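Local coordinates for protein nitrite oxidoreductase subunit C (Kuenenia stuttgartiensis, PDB 7B04) that binds heme b and two calcium ions as a subunit of the nitrite oxidoreductase complex, and probably takes part in electron transfer through the heme, at residues L49-M54 with H312-E317; G69-A74 with K101-G106; D117-K122 with N295-D300; Q123-Q128 with P185-N190. All coordinates share one frame; numbering follows the deposited sequence.

From the N terminus, strand 49-53 is the first element used, and contact 1 joins it to the last strand near the C terminus, so its loop encloses the other three contacts. Contact 2 closes a short loop within it, seating the end of helix 64-71 on strand 97-104; it touches contact 1, because strands 49-53 and 97-104 are neighbours. Contact 3 opens only after contact 2 has closed, tying the loop after strand 108-116 to the loop after strand 286-294 through calcium. Contact 4, nested inside contact 3, begins at the very next residue and joins that same loop to 185-190, beside subunits A and B. No two loops cross.

Contact 1 of 4, residues L49-M54 with H312-E317; sequences LNVKYM and HPLSLE
Leu49, Asn50 and Val51 lie beside Leu314, Ser315 and Leu316 as a parallel β-strand pair, which closes the chain's first strand onto its last in a fold consistent with the DOMON-type β-sandwich of its family. The backbone ladder has the alternation expected of parallel strands. Leu49 N donates to Pro313 O and Leu49 O accepts from Ser315 N; Val51 N then reaches Ser315 O at 2.8 Å, and Val51 O takes Glu317 N at 3.2 Å. Lys52 turns its backbone bonds the other way, to Ala102 and His104.

Apolar packing fills the buried face, where branched aliphatic residues suit the lack of water. Leu314 CD1 meets Leu49 CD1 at 3.5 Å and Val51 CG2 at 3.4 Å. With CG1 anti to the backbone N (chi1 -178°), Val51 keeps CG2 anti to the carbonyl carbon, facing Leu314, while Leu316 CG approaches Val51 CB at 4.1 Å.

Polar contacts gather on the opposite, partly exposed face and at the strand end. The carboxylate of Glu317 lies against the first strand, its plane turned 67° from that of the Asn50 amide. It makes two weak hydrogen bonds, from Asn50 ND2 to Glu317 OE2 (2.7 Å) and from Tyr53 N to Glu317 OE1 (3.3 Å).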
loop_
_atom_site.group_PDB
_atom_site.type_symbol
_atom_site.label_atom_id
_atom_site.label_comp_id
_atom_site.label_asym_id
_atom_site.label_seq_id
_atom_site.Cartn_x
_atom_site.Cartn_y
_atom_site.Cartn_z
ATOM N N LEU C 49 65.769 12.319 -2.678
ATOM C CA LEU C 49 65.018 13.324 -1.943
ATOM C C LEU C 49 65.741 13.559 -0.623
ATOM O O LEU C 49 65.853 12.645 0.202
ATOM C CB LEU C 49 63.577 12.861 -1.722
ATOM C CG LEU C 49 62.511 13.849 -1.232
ATOM C CD1 LEU C 49 62.542 13.972 0.275
ATOM C CD2 LEU C 49 62.675 15.213 -1.880
ATOM N N ASN C 50 66.229 14.776 -0.428
ATOM C CA ASN C 50 67.008 15.126 0.751
ATOM C C ASN C 50 66.127 15.894 1.728
ATOM O O ASN C 50 65.527 16.911 1.364
ATOM C CB ASN C 50 68.228 15.959 0.355
ATOM C CG ASN C 50 69.224 16.113 1.483
ATOM O OD1 ASN C 50 69.102 15.477 2.528
ATOM N ND2 ASN C 50 70.218 16.969 1.277
ATOM N N VAL C 51 66.056 15.409 2.965
ATOM C CA VAL C 51 65.293 16.075 4.014
ATOM C C VAL C 51 66.233 17.071 4.680
ATOM O O VAL C 51 67.169 16.684 5.385
ATOM C CB VAL C 51 64.732 15.071 5.028
ATOM C CG1 VAL C 51 63.901 15.786 6.066
ATOM C CG2 VAL C 51 63.901 14.026 4.331
ATOM N N LYS C 52 65.988 18.357 4.445
ATOM C CA LYS C 52 66.858 19.405 4.957
ATOM C C LYS C 52 66.577 19.659 6.432
ATOM O O LYS C 52 65.418 19.777 6.840
ATOM C CB LYS C 52 66.670 20.688 4.148
ATOM C CG LYS C 52 67.632 21.795 4.528
ATOM C CD LYS C 52 67.519 22.967 3.572
ATOM C CE LYS C 52 68.337 24.150 4.056
ATOM N NZ LYS C 52 69.796 23.857 4.042
ATOM N N TYR C 53 67.638 19.737 7.231
ATOM C CA TYR C 53 67.486 20.049 8.645
ATOM C C TYR C 53 67.305 21.550 8.852
ATOM O O TYR C 53 68.131 22.352 8.404
ATOM C CB TYR C 53 68.697 19.560 9.435
ATOM C CG TYR C 53 68.687 20.080 10.846
ATOM C CD1 TYR C 53 67.814 19.557 11.788
ATOM C CD2 TYR C 53 69.522 21.120 11.227
ATOM C CE1 TYR C 53 67.788 20.040 13.078
ATOM C CE2 TYR C 53 69.501 21.611 12.514
ATOM C CZ TYR C 53 68.633 21.067 13.435
ATOM O OH TYR C 53 68.609 21.552 14.718
ATOM N N MET C 54 66.222 21.926 9.531
ATOM C CA MET C 54 65.917 23.335 9.783
ATOM C C MET C 54 64.938 23.416 10.949
ATOM O O MET C 54 63.849 22.844 10.866
ATOM C CB MET C 54 65.362 24.017 8.533
ATOM C CG MET C 54 64.069 23.437 7.987
ATOM S SD MET C 54 63.397 24.404 6.627
ATOM C CE MET C 54 64.540 23.971 5.322
ATOM N N HIS C 312 61.706 5.621 -4.613
ATOM C CA HIS C 312 62.597 6.763 -4.732
ATOM C C HIS C 312 63.488 6.866 -3.502
ATOM O O HIS C 312 63.006 6.702 -2.377
ATOM C CB HIS C 312 61.808 8.067 -4.896
ATOM C CG HIS C 312 61.051 8.163 -6.184
ATOM N ND1 HIS C 312 61.635 8.583 -7.360
ATOM C CD2 HIS C 312 59.759 7.891 -6.481
ATOM C CE1 HIS C 312 60.733 8.566 -8.327
ATOM N NE2 HIS C 312 59.587 8.150 -7.819
ATOM N N PRO C 313 64.780 7.136 -3.674
ATOM C CA PRO C 313 65.669 7.215 -2.511
ATOM C C PRO C 313 65.355 8.431 -1.657
ATOM O O PRO C 313 64.931 9.479 -2.150
ATOM C CB PRO C 313 67.067 7.326 -3.135
ATOM C CG PRO C 313 66.908 6.823 -4.528
ATOM C CD PRO C 313 65.526 7.229 -4.938
ATOM N N LEU C 314 65.573 8.274 -0.355
ATOM C CA LEU C 314 65.325 9.333 0.612
ATOM C C LEU C 314 66.492 9.377 1.582
ATOM O O LEU C 314 66.908 8.333 2.088
ATOM C CB LEU C 314 64.014 9.085 1.365
ATOM C CG LEU C 314 63.845 9.846 2.677
ATOM C CD1 LEU C 314 63.399 11.243 2.359
ATOM C CD2 LEU C 314 62.843 9.166 3.588
ATOM N N SER C 315 67.018 10.574 1.837
ATOM C CA SER C 315 68.106 10.759 2.787
ATOM C C SER C 315 67.739 11.840 3.792
ATOM O O SER C 315 67.175 12.875 3.425
ATOM C CB SER C 315 69.413 11.131 2.075
ATOM O OG SER C 315 70.447 11.380 3.011
ATOM N N LEU C 316 68.061 11.595 5.058
ATOM C CA LEU C 316 67.856 12.561 6.129
ATOM C C LEU C 316 69.194 13.170 6.531
ATOM O O LEU C 316 70.162 12.443 6.775
ATOM C CB LEU C 316 67.184 11.911 7.340
ATOM C CG LEU C 316 65.656 11.820 7.309
ATOM C CD1 LEU C 316 65.187 10.711 6.377
ATOM C CD2 LEU C 316 65.107 11.617 8.710
ATOM N N GLU C 317 69.243 14.497 6.592
ATOM C CA GLU C 317 70.442 15.186 7.041
ATOM C C GLU C 317 70.623 15.022 8.550
ATOM O O GLU C 317 69.673 14.771 9.296
ATOM C CB GLU C 317 70.367 16.675 6.693
ATOM C CG GLU C 317 71.159 17.086 5.464
ATOM C CD GLU C 317 70.614 18.349 4.822
ATOM O OE1 GLU C 317 70.476 19.366 5.534
ATOM O OE2 GLU C 317 70.327 18.325 3.606
#

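Contact 2 of 4, residues G69-A74 with K101-G106; sequences GAFKNA and KAIHDG
The closing turn of helix 64-71 packs here on strand 97-104, a helix-on-strand contact in which Phe71 and Ala70 meet Ile103 while Phe71 also lies against Lys101. A type I β-turn runs from Phe71 to Ala74, with Ala74 N bonded to Phe71 O.

The heart of the contact is a CH-π interaction. Ile103 CD1 sits over the centre of the Phe71 ring, 3.7 Å from its centroid and 11° off the normal. The same methyl meets Ala70 CB at 3.6 Å, and Ile103 CG2 meets Ala74 CB at 3.7 Å. Ile103 holds CG1 between its backbone N and carbonyl carbon (chi1 57°), which carries the CG1-CD1 arm over the ring face and leaves CG2 for Ala74; small alanines suit both places because the strand comes so near. At the ring's edge, in its plane, stands Ala102 N. Beyond the segments, Tyr110 and Gln112 of strand 108-116 also touch Phe71.

A serine here would remove the ring, and Ile103 CD1 would probably lose its flat cover, opening a gap between helix and strand.

Lys101 runs past Phe71 in the opposite direction. A long, extended chain suits this partly exposed border: Lys101 CB touches the ring obliquely, 3.6 Å from Phe71 CD1, and the rest of the chain runs on to the backbone, where Lys101 NZ makes a weak hydrogen bond of 3.3 Å to Phe71 O.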
loop_
_atom_site.group_PDB
_atom_site.type_symbol
_atom_site.label_atom_id
_atom_site.label_comp_id
_atom_site.label_asym_id
_atom_site.label_seq_id
_atom_site.Cartn_x
_atom_site.Cartn_y
_atom_site.Cartn_z
ATOM N N GLY C 69 57.195 29.037 4.328
ATOM C CA GLY C 69 58.499 29.659 4.475
ATOM C C GLY C 69 59.613 28.649 4.677
ATOM O O GLY C 69 60.727 28.833 4.182
ATOM N N ALA C 70 59.331 27.573 5.413
ATOM C CA ALA C 70 60.343 26.550 5.658
ATOM C C ALA C 70 60.685 25.778 4.386
ATOM O O ALA C 70 61.861 25.648 4.025
ATOM C CB ALA C 70 59.866 25.599 6.754
ATOM N N PHE C 71 59.668 25.256 3.690
ATOM C CA PHE C 71 59.911 24.433 2.508
ATOM C C PHE C 71 60.544 25.216 1.367
ATOM O O PHE C 71 61.168 24.611 0.489
ATOM C CB PHE C 71 58.608 23.798 2.021
ATOM C CG PHE C 71 58.168 22.619 2.836
ATOM C CD1 PHE C 71 58.716 21.365 2.619
ATOM C CD2 PHE C 71 57.204 22.763 3.818
ATOM C CE1 PHE C 71 58.311 20.278 3.370
ATOM C CE2 PHE C 71 56.795 21.680 4.571
ATOM C CZ PHE C 71 57.349 20.436 4.345
ATOM N N LYS C 72 60.393 26.542 1.360
ATOM C CA LYS C 72 61.003 27.357 0.316
ATOM C C LYS C 72 62.520 27.224 0.320
ATOM O O LYS C 72 63.158 27.362 -0.730
ATOM C CB LYS C 72 60.583 28.816 0.499
ATOM C CG LYS C 72 61.005 29.759 -0.612
ATOM C CD LYS C 72 60.011 30.904 -0.729
ATOM C CE LYS C 72 60.627 32.121 -1.396
ATOM N NZ LYS C 72 60.652 33.290 -0.471
ATOM N N ASN C 73 63.110 26.936 1.480
ATOM C CA ASN C 73 64.551 26.773 1.582
ATOM C C ASN C 73 65.007 25.347 1.311
ATOM O O ASN C 73 66.217 25.097 1.274
ATOM C CB ASN C 73 65.027 27.210 2.971
ATOM C CG ASN C 73 64.592 28.619 3.314
ATOM O OD1 ASN C 73 63.424 28.861 3.619
ATOM N ND2 ASN C 73 65.527 29.559 3.267
ATOM N N ALA C 74 64.079 24.411 1.139
ATOM C CA ALA C 74 64.424 23.044 0.788
ATOM C C ALA C 74 64.367 22.873 -0.726
ATOM O O ALA C 74 63.764 23.674 -1.444
ATOM C CB ALA C 74 63.486 22.052 1.475
ATOM N N LYS C 101 58.839 17.818 -1.438
ATOM C CA LYS C 101 59.885 18.372 -0.594
ATOM C C LYS C 101 59.761 17.799 0.812
ATOM O O LYS C 101 58.711 17.280 1.200
ATOM C CB LYS C 101 59.810 19.904 -0.532
ATOM C CG LYS C 101 60.159 20.611 -1.827
ATOM C CD LYS C 101 60.153 22.119 -1.638
ATOM C CE LYS C 101 60.505 22.842 -2.925
ATOM N NZ LYS C 101 60.495 24.320 -2.747
ATOM N N ALA C 102 60.845 17.898 1.581
ATOM C CA ALA C 102 60.849 17.337 2.924
ATOM C C ALA C 102 61.859 18.067 3.798
ATOM O O ALA C 102 62.950 18.424 3.345
ATOM C CB ALA C 102 61.159 15.837 2.907
ATOM N N ILE C 103 61.478 18.264 5.063
ATOM C CA ILE C 103 62.261 18.981 6.062
ATOM C C ILE C 103 62.022 18.286 7.397
ATOM O O ILE C 103 61.012 17.606 7.590
ATOM C CB ILE C 103 61.874 20.472 6.150
ATOM C CG1 ILE C 103 60.381 20.602 6.455
ATOM C CG2 ILE C 103 62.216 21.202 4.860
ATOM C CD1 ILE C 103 59.891 22.022 6.523
ATOM N N HIS C 104 62.959 18.453 8.330
ATOM C CA HIS C 104 62.754 17.856 9.644
ATOM C C HIS C 104 63.408 18.688 10.739
ATOM O O HIS C 104 64.352 19.448 10.506
ATOM C CB HIS C 104 63.220 16.389 9.689
ATOM C CG HIS C 104 64.700 16.204 9.817
ATOM N ND1 HIS C 104 65.369 16.338 11.015
ATOM C CD2 HIS C 104 65.632 15.836 8.907
ATOM C CE1 HIS C 104 66.653 16.090 10.829
ATOM N NE2 HIS C 104 66.839 15.782 9.559
ATOM N N ASP C 105 62.881 18.505 11.953
ATOM C CA ASP C 105 63.275 19.231 13.151
ATOM C C ASP C 105 64.370 18.543 13.938
ATOM O O ASP C 105 65.102 19.207 14.680
ATOM C CB ASP C 105 62.081 19.269 14.122
ATOM C CG ASP C 105 61.399 20.605 14.211
ATOM O OD1 ASP C 105 62.077 21.647 14.143
ATOM O OD2 ASP C 105 60.162 20.598 14.393
ATOM N N GLY C 106 64.518 17.243 13.758
ATOM C CA GLY C 106 65.197 16.418 14.723
ATOM C C GLY C 106 64.193 15.781 15.650
ATOM O O GLY C 106 64.535 14.854 16.395
#

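Contact 3 of 4, residues D117-K122 with N295-D300; sequences DATDNK and NGDRED. With CA (calcium ion), chain B.
A calcium site joins these two loops: Asp117, Thr119 and Asn121 on one side and Asn295 on the other turn oxygen atoms to the same ion. Asp117 OD2 lies 2.3 Å from the calcium ion. Thr119 binds it twice, through its backbone O and through OG1, the latter at 2.3 Å; with OG1 set between the backbone N and the carbonyl carbon (chi1 67°), both oxygens reach the same side. Asn121 OD1 binds the calcium ion at 2.6 Å, and Asn295 OD1 closes the site from the second loop at 2.4 Å. Asp132 adds two further oxygens.

The Asp117 and Asn295 side chains cross obliquely, their carboxylate and amide planes 76° apart. A second shell holds the 295-300 loop in shape. Asp300 OD2 accepts Asn295 N at 2.8 Å, and Asp297 N makes a weak bond to Asn295 OD1. Gly296 suits its place because a CB there would press on Asn121 CB, and its N bonds to Asp132.

All these ligands are hard oxygens, which calcium prefers. The two carboxylates would roughly balance its charge, while neutral side-chain amide, hydroxyl and backbone carbonyl oxygens fill the remaining positions, making the ion itself the main link between the loops.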
loop_
_atom_site.group_PDB
_atom_site.type_symbol
_atom_site.label_atom_id
_atom_site.label_comp_id
_atom_site.label_asym_id
_atom_site.label_seq_id
_atom_site.Cartn_x
_atom_site.Cartn_y
_atom_site.Cartn_z
ATOM N N ASP C 117 45.703 19.819 -10.289
ATOM C CA ASP C 117 44.413 19.211 -10.596
ATOM C C ASP C 117 43.318 20.267 -10.603
ATOM O O ASP C 117 43.256 21.130 -9.731
ATOM C CB ASP C 117 44.114 17.967 -9.729
ATOM C CG ASP C 117 42.614 17.618 -9.634
ATOM O OD1 ASP C 117 42.062 17.164 -10.666
ATOM O OD2 ASP C 117 42.143 17.553 -8.431
ATOM N N ALA C 118 42.530 20.244 -11.675
ATOM C CA ALA C 118 41.563 21.280 -12.012
ATOM C C ALA C 118 40.277 21.216 -11.203
ATOM O O ALA C 118 39.463 22.140 -11.302
ATOM C CB ALA C 118 41.222 21.184 -13.504
ATOM N N THR C 119 40.086 20.187 -10.383
ATOM C CA THR C 119 38.826 19.976 -9.686
ATOM C C THR C 119 39.087 19.766 -8.204
ATOM O O THR C 119 40.016 19.048 -7.822
ATOM C CB THR C 119 38.043 18.788 -10.256
ATOM O OG1 THR C 119 38.747 17.573 -9.986
ATOM C CG2 THR C 119 37.850 18.936 -11.757
ATOM N N ASP C 120 38.260 20.401 -7.377
ATOM C CA ASP C 120 38.285 20.222 -5.928
ATOM C C ASP C 120 37.202 19.216 -5.544
ATOM O O ASP C 120 36.044 19.572 -5.327
ATOM C CB ASP C 120 38.067 21.561 -5.230
ATOM C CG ASP C 120 36.991 22.407 -5.911
ATOM O OD1 ASP C 120 36.138 22.984 -5.202
ATOM O OD2 ASP C 120 36.989 22.490 -7.160
ATOM N N ASN C 121 37.590 17.946 -5.448
ATOM C CA ASN C 121 36.689 16.895 -4.975
ATOM C C ASN C 121 36.968 16.723 -3.487
ATOM O O ASN C 121 37.965 16.110 -3.096
ATOM C CB ASN C 121 36.895 15.595 -5.742
ATOM C CG ASN C 121 36.745 15.768 -7.240
ATOM O OD1 ASN C 121 37.697 15.543 -7.988
ATOM N ND2 ASN C 121 35.551 16.149 -7.690
ATOM N N LYS C 122 36.097 17.287 -2.653
ATOM C CA LYS C 122 36.328 17.353 -1.217
ATOM C C LYS C 122 35.347 16.524 -0.405
ATOM O O LYS C 122 35.247 16.723 0.816
ATOM C CB LYS C 122 36.263 18.809 -0.761
ATOM C CG LYS C 122 37.374 19.666 -1.318
ATOM C CD LYS C 122 37.258 21.092 -0.840
ATOM C CE LYS C 122 38.370 21.935 -1.424
ATOM N NZ LYS C 122 38.276 23.346 -0.971
ATOM N N ASN C 295 42.453 11.337 -8.266
ATOM C CA ASN C 295 41.589 12.423 -8.719
ATOM C C ASN C 295 40.151 11.925 -8.762
ATOM O O ASN C 295 39.788 11.143 -9.646
ATOM C CB ASN C 295 42.024 12.951 -10.087
ATOM C CG ASN C 295 41.285 14.217 -10.488
ATOM O OD1 ASN C 295 40.647 14.869 -9.662
ATOM N ND2 ASN C 295 41.369 14.569 -11.764
ATOM N N GLY C 296 39.340 12.378 -7.803
ATOM C CA GLY C 296 37.947 11.974 -7.742
ATOM C C GLY C 296 37.151 12.330 -8.980
ATOM O O GLY C 296 36.129 11.691 -9.254
ATOM N N ASP C 297 37.596 13.334 -9.740
ATOM C CA ASP C 297 36.874 13.713 -10.949
ATOM C C ASP C 297 36.903 12.590 -11.979
ATOM O O ASP C 297 35.923 12.384 -12.704
ATOM C CB ASP C 297 37.458 15.001 -11.530
ATOM C CG ASP C 297 36.574 15.608 -12.604
ATOM O OD1 ASP C 297 35.515 16.174 -12.256
ATOM O OD2 ASP C 297 36.936 15.522 -13.797
ATOM N N ARG C 298 38.019 11.861 -12.065
ATOM C CA ARG C 298 38.129 10.688 -12.923
ATOM C C ARG C 298 37.856 9.380 -12.176
ATOM O O ARG C 298 38.271 8.312 -12.643
ATOM C CB ARG C 298 39.510 10.644 -13.587
ATOM C CG ARG C 298 39.652 11.566 -14.792
ATOM C CD ARG C 298 40.153 12.928 -14.363
ATOM N NE ARG C 298 40.723 13.685 -15.472
ATOM C CZ ARG C 298 40.104 14.687 -16.083
ATOM N NH1 ARG C 298 38.891 15.053 -15.689
ATOM N NH2 ARG C 298 40.696 15.326 -17.082
ATOM N N GLU C 299 37.158 9.456 -11.041
ATOM C CA GLU C 299 36.705 8.299 -10.258
ATOM C C GLU C 299 37.863 7.410 -9.790
ATOM O O GLU C 299 37.849 6.187 -9.959
ATOM C CB GLU C 299 35.700 7.480 -11.069
ATOM C CG GLU C 299 34.334 8.109 -11.213
ATOM C CD GLU C 299 33.689 7.752 -12.539
ATOM O OE1 GLU C 299 33.559 6.547 -12.820
ATOM O OE2 GLU C 299 33.328 8.673 -13.302
ATOM N N ASP C 300 38.805 8.030 -9.114
ATOM C CA ASP C 300 40.011 7.343 -8.639
ATOM C C ASP C 300 39.768 6.889 -7.208
ATOM O O ASP C 300 39.439 7.700 -6.379
ATOM C CB ASP C 300 41.198 8.291 -8.716
ATOM C CG ASP C 300 41.843 8.437 -10.074
ATOM O OD1 ASP C 300 41.502 7.703 -10.969
ATOM O OD2 ASP C 300 42.679 9.289 -10.200
HETATM CA CA CA B . 40.020 16.701 -8.291
#

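Contact 4 of 4, residues Q123-Q128 with P185-N190; sequences QAIATQ and PARYPN
Arg187 packs against Gln123, Ile125 and Ala126, and Tyr188 against Ala126, in a loop-to-loop contact that lies beside nitrite oxidoreductase subunits A and B. The close part is built on the stem of Arg187. Its CG is anti to the backbone N (chi1 176°) and the chain then bends at chi2, carrying CD to 3.2 Å from Gln123 OE1, while Arg187 CB meets Ile125 CG2 at 3.8 Å. Ala126 fits next to them because its lone methyl can fill the notch between two larger groups: Ala126 CB is 3.4 Å from Arg187 NE and 3.3 Å from Tyr188 OH.

The outer part is looser. Gln128 crosses Arg187 at about a right angle, amide and guanidinium planes 84° apart, with Gln128 NE2 3.6 Å from Arg187 NH2; Gln128 OE1 bonds instead to Asp136 N of subunit B. Asp136 of subunit B also bonds to Tyr188 OH and forms a long, weak ion pair with Arg187, which has a second weak one with Glu129.

A leucine in place of Arg187 would probably leave Glu129 and Asp136 of subunit B without this positive partner, and Ala126 less covered. Within its own loop, Arg187 CG rests 3.5 Å above the plane of the Tyr188 ring, offset toward the rim.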
loop_
_atom_site.group_PDB
_atom_site.type_symbol
_atom_site.label_atom_id
_atom_site.label_comp_id
_atom_site.label_asym_id
_atom_site.label_seq_id
_atom_site.Cartn_x
_atom_site.Cartn_y
_atom_site.Cartn_z
ATOM N N GLN C 123 34.622 15.603 -1.036
ATOM C CA GLN C 123 33.683 14.769 -0.298
ATOM C C GLN C 123 33.256 13.591 -1.175
ATOM O O GLN C 123 33.295 13.647 -2.410
ATOM C CB GLN C 123 32.478 15.586 0.190
ATOM C CG GLN C 123 31.205 15.462 -0.592
ATOM C CD GLN C 123 30.073 16.231 0.072
ATOM O OE1 GLN C 123 28.983 16.353 -0.488
ATOM N NE2 GLN C 123 30.318 16.731 1.268
ATOM N N ALA C 124 32.826 12.526 -0.504
ATOM C CA ALA C 124 32.442 11.265 -1.135
ATOM C C ALA C 124 31.145 10.727 -0.521
ATOM O O ALA C 124 31.039 9.585 -0.079
ATOM C CB ALA C 124 33.576 10.246 -1.038
ATOM N N ILE C 125 30.137 11.585 -0.417
ATOM C CA ILE C 125 28.857 11.200 0.173
ATOM C C ILE C 125 27.889 10.676 -0.884
ATOM O O ILE C 125 27.148 9.724 -0.639
ATOM C CB ILE C 125 28.249 12.408 0.925
ATOM C CG1 ILE C 125 29.090 12.757 2.157
ATOM C CG2 ILE C 125 26.804 12.112 1.329
ATOM C CD1 ILE C 125 28.430 13.750 3.090
ATOM N N ALA C 126 27.907 11.249 -2.079
ATOM C CA ALA C 126 27.043 10.763 -3.146
ATOM C C ALA C 126 27.668 9.531 -3.793
ATOM O O ALA C 126 28.894 9.387 -3.846
ATOM C CB ALA C 126 26.795 11.856 -4.185
ATOM N N THR C 127 26.810 8.649 -4.307
ATOM C CA THR C 127 27.273 7.358 -4.811
ATOM C C THR C 127 28.246 7.493 -5.981
ATOM O O THR C 127 29.168 6.680 -6.126
ATOM C CB THR C 127 26.064 6.504 -5.222
ATOM O OG1 THR C 127 25.282 6.194 -4.066
ATOM C CG2 THR C 127 26.518 5.220 -5.896
ATOM N N GLN C 128 28.089 8.530 -6.796
ATOM C CA GLN C 128 28.903 8.732 -7.994
ATOM C C GLN C 128 30.128 9.616 -7.749
ATOM O O GLN C 128 30.853 9.930 -8.700
ATOM C CB GLN C 128 28.048 9.292 -9.140
ATOM C CG GLN C 128 27.593 10.727 -8.974
ATOM C CD GLN C 128 26.421 10.839 -8.031
ATOM O OE1 GLN C 128 25.631 9.907 -7.894
ATOM N NE2 GLN C 128 26.311 11.978 -7.362
ATOM N N PRO C 185 22.792 15.717 4.969
ATOM C CA PRO C 185 22.207 17.014 4.582
ATOM C C PRO C 185 23.201 17.985 3.965
ATOM O O PRO C 185 22.781 18.906 3.252
ATOM C CB PRO C 185 21.641 17.553 5.902
ATOM C CG PRO C 185 21.343 16.339 6.691
ATOM C CD PRO C 185 22.437 15.364 6.355
ATOM N N ALA C 186 24.503 17.813 4.212
ATOM C CA ALA C 186 25.497 18.655 3.555
ATOM C C ALA C 186 25.528 18.414 2.051
ATOM O O ALA C 186 25.870 19.323 1.286
ATOM C CB ALA C 186 26.877 18.411 4.163
ATOM N N ARG C 187 25.180 17.206 1.613
ATOM C CA ARG C 187 25.139 16.866 0.197
ATOM C C ARG C 187 23.753 17.023 -0.410
ATOM O O ARG C 187 23.638 17.428 -1.571
ATOM C CB ARG C 187 25.628 15.427 -0.013
ATOM C CG ARG C 187 25.548 14.928 -1.449
ATOM C CD ARG C 187 26.485 15.703 -2.358
ATOM N NE ARG C 187 26.442 15.225 -3.734
ATOM C CZ ARG C 187 25.578 15.658 -4.643
ATOM N NH1 ARG C 187 24.684 16.583 -4.319
ATOM N NH2 ARG C 187 25.606 15.169 -5.875
ATOM N N TYR C 188 22.703 16.713 0.347
ATOM C CA TYR C 188 21.320 16.801 -0.120
ATOM C C TYR C 188 20.549 17.699 0.839
ATOM O O TYR C 188 19.843 17.213 1.734
ATOM C CB TYR C 188 20.687 15.414 -0.228
ATOM C CG TYR C 188 21.445 14.474 -1.138
ATOM C CD1 TYR C 188 21.367 14.602 -2.519
ATOM C CD2 TYR C 188 22.239 13.459 -0.618
ATOM C CE1 TYR C 188 22.059 13.746 -3.357
ATOM C CE2 TYR C 188 22.931 12.596 -1.449
ATOM C CZ TYR C 188 22.838 12.746 -2.818
ATOM O OH TYR C 188 23.525 11.893 -3.652
ATOM N N PRO C 189 20.660 19.021 0.682
ATOM C CA PRO C 189 20.058 19.933 1.670
ATOM C C PRO C 189 18.538 19.917 1.692
ATOM O O PRO C 189 17.951 20.423 2.658
ATOM C CB PRO C 189 20.593 21.307 1.248
ATOM C CG PRO C 189 20.859 21.166 -0.213
ATOM C CD PRO C 189 21.315 19.748 -0.421
ATOM N N ASN C 190 17.881 19.359 0.679
ATOM C CA ASN C 190 16.425 19.309 0.635
ATOM C C ASN C 190 15.853 18.038 1.251
ATOM O O ASN C 190 14.628 17.868 1.259
ATOM C CB ASN C 190 15.936 19.432 -0.811
ATOM C CG ASN C 190 16.349 20.736 -1.460
ATOM O OD1 ASN C 190 16.375 21.784 -0.817
ATOM N ND2 ASN C 190 16.675 20.677 -2.745
#